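Local coordinates for putative xanthine dehydrogenase YAGS fad-binding subunit (Escherichia coli, PDB 5G5G), which probably serves as the molybdenum-cofactor subunit of a periplasmic aldehyde oxidase, holding a pterin cytosine dinucleotide and a dioxothiomolybdenum centre, at residues 8-11 against 12-15; 35-38 against 39-42; 292-295 against 296-300. All coordinates share one frame; numbering follows the deposited sequence.

Interaction 1 of 3, residues 8-11 against 12-15; sequences GENP and IDQL
The carbonyl oxygen of Pro11 is gripped twice by Gln14. Gln14 NE2 lies 2.9 Å from Pro11 O, in the carbonyl plane and on a lone pair, with the oxygen in the plane of the glutamine amide; the backbone Gln14 N approaches the same Pro11 O from above the carbonyl plane at 3.2 Å. With CG anti to its own carbonyl carbon (chi1 -64°), the extended glutamine chain starts beside Pro11 O, CG packing 3.3 Å from that oxygen, and the turned end amide brings NE2 to it. A glutamine suits this place, since its amide can offer an N-H while its chain lies along the carbonyl.

The other bonds gather round Asn10, just ahead of the short 3-10 segment. Its OD1 accepts from Ile12 N at 3.1 Å, the side-chain to backbone link of an Asx turn. Asn10 CG stands between the backbone N and the carbonyl carbon (chi1 67°), which carries OD1 to that N-H. Asn10 O receives Asp13 N at 3.1 Å, and Asp13 answers with its carboxylate: OD2 accepts the backbone N-H of Asn10, with Asp13 OD2 3.1 Å from Asn10 N and met 54° out of the carboxylate plane, while resting 3.2 Å from Glu9 CA. Pro11 suits the first turn because it needs no N-H acceptor and its ring fixes phi.

Asp13 OD1 makes salt bridges to Arg615 and Lys686, which probably offset the like charge of nearby Glu9, and Asn10 ND2 donates to Pro684 O. The turn belongs to the loop between strand 2-3 and helix 27-31. Pro11 and the buried Ile12 lie against Tyr520 of helix 511-534 and Met483 of helix 472-484, with Gln14 beside Glu482 of the latter.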
loop_
_atom_site.group_PDB
_atom_site.type_symbol
_atom_site.label_atom_id
_atom_site.label_comp_id
_atom_site.label_asym_id
_atom_site.label_seq_id
_atom_site.Cartn_x
_atom_site.Cartn_y
_atom_site.Cartn_z
ATOM N N GLY C 8 19.071 17.988 -32.033
ATOM C CA GLY C 8 19.435 19.410 -32.203
ATOM C C GLY C 8 18.250 20.213 -31.699
ATOM O O GLY C 8 17.483 19.733 -30.856
ATOM N N GLU C 9 18.064 21.417 -32.217
ATOM C CA GLU C 9 16.891 22.211 -31.862
ATOM C C GLU C 9 15.698 21.646 -32.582
ATOM O O GLU C 9 15.778 21.283 -33.745
ATOM C CB GLU C 9 17.035 23.688 -32.269
ATOM C CG GLU C 9 17.909 24.481 -31.305
ATOM C CD GLU C 9 17.929 25.986 -31.601
ATOM O OE1 GLU C 9 16.891 26.575 -32.028
ATOM O OE2 GLU C 9 19.003 26.569 -31.411
ATOM N N ASN C 10 14.575 21.588 -31.906
ATOM C CA ASN C 10 13.349 21.092 -32.529
ATOM C C ASN C 10 12.162 21.751 -31.823
ATOM O O ASN C 10 12.377 22.515 -30.887
ATOM C CB ASN C 10 13.332 19.526 -32.495
ATOM C CG ASN C 10 13.214 18.948 -31.103
ATOM O OD1 ASN C 10 12.511 19.478 -30.249
ATOM N ND2 ASN C 10 13.840 17.785 -30.895
ATOM N N PRO C 11 10.928 21.509 -32.273
ATOM C CA PRO C 11 9.782 22.281 -31.735
ATOM C C PRO C 11 9.539 22.162 -30.241
ATOM O O PRO C 11 8.956 23.080 -29.651
ATOM C CB PRO C 11 8.583 21.746 -32.538
ATOM C CG PRO C 11 9.205 21.370 -33.855
ATOM C CD PRO C 11 10.533 20.740 -33.460
ATOM N N ILE C 12 9.955 21.047 -29.618
ATOM C CA ILE C 12 9.709 20.828 -28.231
ATOM C C ILE C 12 10.461 21.852 -27.414
ATOM O O ILE C 12 9.977 22.253 -26.363
ATOM C CB ILE C 12 10.114 19.402 -27.762
ATOM C CG1 ILE C 12 9.327 18.323 -28.549
ATOM C CG2 ILE C 12 9.900 19.217 -26.260
ATOM C CD1 ILE C 12 7.857 18.289 -28.303
ATOM N N ASP C 13 11.605 22.315 -27.918
ATOM C CA ASP C 13 12.389 23.388 -27.254
ATOM C C ASP C 13 11.644 24.698 -26.944
ATOM O O ASP C 13 12.096 25.478 -26.106
ATOM C CB ASP C 13 13.620 23.740 -28.060
ATOM C CG ASP C 13 14.668 22.604 -28.097
ATOM O OD1 ASP C 13 14.819 21.817 -27.152
ATOM O OD2 ASP C 13 15.435 22.645 -29.088
ATOM N N GLN C 14 10.536 24.953 -27.642
ATOM C CA GLN C 14 9.732 26.153 -27.406
ATOM C C GLN C 14 9.142 26.159 -25.975
ATOM O O GLN C 14 8.920 27.241 -25.389
ATOM C CB GLN C 14 8.591 26.234 -28.404
ATOM C CG GLN C 14 9.013 26.381 -29.857
ATOM C CD GLN C 14 7.831 26.297 -30.804
ATOM O OE1 GLN C 14 7.330 27.308 -31.259
ATOM N NE2 GLN C 14 7.364 25.094 -31.084
ATOM N N LEU C 15 8.835 24.965 -25.475
ATOM C CA LEU C 15 8.318 24.784 -24.127
ATOM C C LEU C 15 7.133 25.687 -23.814
ATOM O O LEU C 15 6.979 26.158 -22.693
ATOM C CB LEU C 15 9.434 24.957 -23.071
ATOM C CG LEU C 15 10.608 23.984 -23.276
ATOM C CD1 LEU C 15 11.734 24.364 -22.325
ATOM C CD2 LEU C 15 10.180 22.575 -23.018
#

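Interaction 2 of 3, residues 35-38 against 39-42; sequences ARYA and YEWH
Arg36 lays its aliphatic base over the indole of Trp41: CB stands 3.6 Å from the centroid of the six-membered ring, 6° off the normal, a CH-pi contact. The chain then bends at chi2 (-59°) and sends NH1 to Glu40 O at 2.9 Å, in the carbonyl plane. The guanidinium lies nearly parallel to the His42 imidazole, and NH1 has a second partner in the carboxylate of Glu43.

The backbone of Tyr37 is held at both ends by Glu40. Its N donates almost straight (174°) to Glu40 OE1 at 3.0 Å, and its O receives Glu40 N at 2.9 Å. The carboxylate meets the edge of the phenol ring, OE1 being 3.5 Å from Tyr37 CD1, and it forms salt bridges to a basic side chain of another protein chain.

The small Ala38 is buried, its CB facing away from the turn, and its O meets a water at 2.8 Å that also accepts from Trp41 N. With an alanine in place of Trp41 the face over Arg36 CB is lost, which would probably open a gap and free the arginine chain to turn from Glu40 O.

In the hammerhead domain, near an iron-sulfur cluster, this loop thus sets a buried carboxylate between its own backbone and a partner chain, whose basic group would be expected to favour the charged form of Glu40.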
loop_
_atom_site.group_PDB
_atom_site.type_symbol
_atom_site.label_atom_id
_atom_site.label_comp_id
_atom_site.label_asym_id
_atom_site.label_seq_id
_atom_site.Cartn_x
_atom_site.Cartn_y
_atom_site.Cartn_z
ATOM N N ALA C 35 -13.791 7.531 -13.717
ATOM C CA ALA C 35 -12.811 6.759 -14.463
ATOM C C ALA C 35 -13.146 5.286 -14.205
ATOM O O ALA C 35 -13.242 4.905 -13.031
ATOM C CB ALA C 35 -11.408 7.067 -13.928
ATOM N N ARG C 36 -13.229 4.467 -15.244
ATOM C CA ARG C 36 -13.498 3.021 -15.037
ATOM C C ARG C 36 -12.231 2.210 -14.961
ATOM O O ARG C 36 -11.409 2.200 -15.887
ATOM C CB ARG C 36 -14.362 2.444 -16.139
ATOM C CG ARG C 36 -15.708 3.099 -16.394
ATOM C CD ARG C 36 -16.622 3.108 -15.232
ATOM N NE ARG C 36 -17.884 3.737 -15.671
ATOM C CZ ARG C 36 -18.886 3.122 -16.296
ATOM N NH1 ARG C 36 -18.926 1.790 -16.390
ATOM N NH2 ARG C 36 -19.929 3.853 -16.754
ATOM N N TYR C 37 -12.169 1.413 -13.916
ATOM C CA TYR C 37 -11.157 0.373 -13.727
ATOM C C TYR C 37 -11.754 -0.986 -14.141
ATOM O O TYR C 37 -12.943 -1.106 -14.393
ATOM C CB TYR C 37 -10.686 0.426 -12.255
ATOM C CG TYR C 37 -10.036 1.771 -11.882
ATOM C CD1 TYR C 37 -10.811 2.843 -11.488
ATOM C CD2 TYR C 37 -8.652 1.941 -11.931
ATOM C CE1 TYR C 37 -10.285 4.080 -11.214
ATOM C CE2 TYR C 37 -8.084 3.178 -11.649
ATOM C CZ TYR C 37 -8.893 4.229 -11.258
ATOM O OH TYR C 37 -8.388 5.505 -10.972
ATOM N N ALA C 38 -10.886 -1.991 -14.246
ATOM C CA ALA C 38 -11.172 -3.293 -14.863
ATOM C C ALA C 38 -12.452 -3.970 -14.387
ATOM O O ALA C 38 -13.122 -4.563 -15.176
ATOM C CB ALA C 38 -10.007 -4.223 -14.666
ATOM N N TYR C 39 -12.806 -3.820 -13.122
ATOM C CA TYR C 39 -13.972 -4.540 -12.583
ATOM C C TYR C 39 -15.252 -3.698 -12.681
ATOM O O TYR C 39 -16.274 -4.075 -12.102
ATOM C CB TYR C 39 -13.731 -4.838 -11.129
ATOM C CG TYR C 39 -14.422 -6.052 -10.508
ATOM C CD1 TYR C 39 -13.949 -7.355 -10.762
ATOM C CD2 TYR C 39 -15.469 -5.872 -9.576
ATOM C CE1 TYR C 39 -14.548 -8.470 -10.121
ATOM C CE2 TYR C 39 -16.062 -6.966 -8.974
ATOM C CZ TYR C 39 -15.586 -8.233 -9.220
ATOM O OH TYR C 39 -16.126 -9.350 -8.575
ATOM N N GLU C 40 -15.194 -2.588 -13.407
ATOM C CA GLU C 40 -16.263 -1.568 -13.385
ATOM C C GLU C 40 -16.945 -1.307 -14.728
ATOM O O GLU C 40 -17.651 -0.313 -14.875
ATOM C CB GLU C 40 -15.649 -0.273 -12.829
ATOM C CG GLU C 40 -15.086 -0.485 -11.425
ATOM C CD GLU C 40 -14.241 0.680 -10.912
ATOM O OE1 GLU C 40 -14.073 1.677 -11.649
ATOM O OE2 GLU C 40 -13.799 0.604 -9.766
ATOM N N TRP C 41 -16.685 -2.143 -15.728
ATOM C CA TRP C 41 -17.197 -1.955 -17.083
ATOM C C TRP C 41 -18.596 -2.613 -17.273
ATOM O O TRP C 41 -18.789 -3.473 -18.137
ATOM C CB TRP C 41 -16.216 -2.560 -18.086
ATOM C CG TRP C 41 -14.858 -1.855 -18.116
ATOM C CD1 TRP C 41 -13.679 -2.339 -17.640
ATOM C CD2 TRP C 41 -14.562 -0.566 -18.674
ATOM N NE1 TRP C 41 -12.665 -1.435 -17.861
ATOM C CE2 TRP C 41 -13.169 -0.359 -18.521
ATOM C CE3 TRP C 41 -15.323 0.404 -19.354
ATOM C CZ2 TRP C 41 -12.534 0.795 -18.968
ATOM C CZ3 TRP C 41 -14.704 1.565 -19.780
ATOM C CH2 TRP C 41 -13.309 1.745 -19.593
ATOM N N HIS C 42 -19.574 -2.122 -16.553
ATOM C CA HIS C 42 -20.883 -2.769 -16.538
ATOM C C HIS C 42 -21.633 -2.712 -17.870
ATOM O O HIS C 42 -22.187 -3.740 -18.299
ATOM C CB HIS C 42 -21.714 -2.251 -15.342
ATOM C CG HIS C 42 -21.880 -0.758 -15.286
ATOM N ND1 HIS C 42 -22.918 -0.105 -15.940
ATOM C CD2 HIS C 42 -21.217 0.199 -14.598
ATOM C CE1 HIS C 42 -22.851 1.190 -15.689
ATOM N NE2 HIS C 42 -21.809 1.409 -14.907
HETATM O O HOH W 1 -15.853 -5.018 -15.372
#

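Interaction 3 of 3, residues 292-295 against 296-300; sequences GADQ and SGKIT
Ser296 reaches back to Asp294 with its hydroxyl, OG donating to Asp294 OD1 at 2.6 Å from the syn side, 22° out of the carboxylate plane. Its backbone N adds a weak bond to the same oxygen. The aspartate is placed for this by a chi1 of 72°, which sets CG between the backbone N and the carbonyl carbon and folds the carboxylate over the turn; a short acid and a short hydroxyl suit so cramped a loop.

Gly297 donates its N to Asp294 O at 3.0 Å, closing the type I turn from Asp294 to Gly297. Its left-handed backbone angles would push a CB against the carbonyl oxygen of the preceding residue, so glycine fits well. Lys298 then gives its N to Asp294 OD1 at 3.1 Å, coming from the face opposite to Ser296 OG, and its O accepts Asp294 N at 2.8 Å. A type I turn with glycine as its fourth residue, closed by Gly297 N to Asp294 O and Asp294 N to Lys298 O, is the type I turn with G1 bulge, which here connects strands 285-293 and 299-310 of a beta hairpin in the molybdopterin cofactor-binding domain. Only the CB end of Lys298 flanks the carboxylate, while NZ remains far from it.

Ile299 pairs with Ala293 as an antiparallel non-hydrogen-bonded pair whose side chains diverge, the isoleucine packing on Phe379 of helix 376-382. Gly292 O, 3.4 Å from Ile299 CA, accepts Thr300 N at 2.9 Å, and the methyl CG2 of Thr300 rests against Asp294 CB at 4.1 Å.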
loop_
_atom_site.group_PDB
_atom_site.type_symbol
_atom_site.label_atom_id
_atom_site.label_comp_id
_atom_site.label_asym_id
_atom_site.label_seq_id
_atom_site.Cartn_x
_atom_site.Cartn_y
_atom_site.Cartn_z
ATOM N N GLY C 292 37.327 0.130 -0.080
ATOM C CA GLY C 292 38.519 0.759 0.441
ATOM C C GLY C 292 38.865 2.031 -0.267
ATOM O O GLY C 292 38.584 2.168 -1.477
ATOM N N ALA C 293 39.476 2.947 0.482
ATOM C CA ALA C 293 39.918 4.236 -0.039
ATOM C C ALA C 293 41.348 4.529 0.391
ATOM O O ALA C 293 41.868 3.945 1.341
ATOM C CB ALA C 293 39.006 5.347 0.481
ATOM N N ASP C 294 41.974 5.448 -0.329
ATOM C CA ASP C 294 43.312 5.871 0.006
ATOM C C ASP C 294 43.294 6.922 1.126
ATOM O O ASP C 294 42.208 7.288 1.617
ATOM C CB ASP C 294 44.087 6.308 -1.253
ATOM C CG ASP C 294 43.628 7.639 -1.850
ATOM O OD1 ASP C 294 42.891 8.449 -1.233
ATOM O OD2 ASP C 294 44.098 7.884 -2.987
ATOM N N GLN C 295 44.492 7.417 1.471
ATOM C CA GLN C 295 44.675 8.446 2.496
ATOM C C GLN C 295 43.916 9.747 2.210
ATOM O O GLN C 295 43.563 10.429 3.134
ATOM C CB GLN C 295 46.195 8.733 2.717
ATOM C CG GLN C 295 46.867 7.567 3.444
ATOM C CD GLN C 295 48.393 7.641 3.552
ATOM O OE1 GLN C 295 49.058 8.537 2.991
ATOM N NE2 GLN C 295 48.962 6.674 4.285
ATOM N N SER C 296 43.657 10.065 0.942
ATOM C CA SER C 296 42.854 11.254 0.556
ATOM C C SER C 296 41.341 11.033 0.470
ATOM O O SER C 296 40.575 11.970 0.291
ATOM C CB SER C 296 43.428 11.818 -0.774
ATOM O OG SER C 296 43.172 10.935 -1.886
ATOM N N GLY C 297 40.878 9.804 0.671
ATOM C CA GLY C 297 39.468 9.498 0.606
ATOM C C GLY C 297 38.976 9.085 -0.760
ATOM O O GLY C 297 37.767 8.844 -0.925
ATOM N N LYS C 298 39.884 8.909 -1.708
ATOM C CA LYS C 298 39.550 8.353 -3.026
ATOM C C LYS C 298 39.382 6.844 -2.916
ATOM O O LYS C 298 40.312 6.132 -2.515
ATOM C CB LYS C 298 40.649 8.635 -4.076
ATOM C CG LYS C 298 40.686 10.102 -4.535
ATOM C CD LYS C 298 39.606 10.333 -5.590
ATOM C CE LYS C 298 39.443 11.778 -6.021
ATOM N NZ LYS C 298 40.722 12.350 -6.498
ATOM N N ILE C 299 38.205 6.367 -3.291
ATOM C CA ILE C 299 37.949 4.933 -3.334
ATOM C C ILE C 299 38.907 4.324 -4.335
ATOM O O ILE C 299 39.059 4.846 -5.440
ATOM C CB ILE C 299 36.494 4.652 -3.731
ATOM C CG1 ILE C 299 35.574 5.133 -2.610
ATOM C CG2 ILE C 299 36.264 3.169 -4.036
ATOM C CD1 ILE C 299 34.106 5.146 -2.988
ATOM N N THR C 300 39.542 3.232 -3.943
ATOM C CA THR C 300 40.447 2.459 -4.771
ATOM C C THR C 300 39.979 1.020 -5.023
ATOM O O THR C 300 40.511 0.363 -5.923
ATOM C CB THR C 300 41.815 2.381 -4.117
ATOM O OG1 THR C 300 41.679 1.833 -2.807
ATOM C CG2 THR C 300 42.430 3.793 -4.044
#

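From the N terminus the three contacts come in series, none nested within or crossing another, and each is closed by a local turn of consecutive residues. Interaction 1 shapes the loop between strand 2-3 and helix 27-31, against helices 472-484 and 511-534. Interaction 2 shapes the loop after helix 27-31 and before strand 49-55, where another protein chain takes part. Interaction 3 closes the hairpin of strands 285-293 and 299-310. They do not touch: nearest atoms are about 27 Å apart for 1 and 2, about 34 Å for 1 and 3, and about 43 Å for 2 and 3, these last two on opposite sides of the chain's centre.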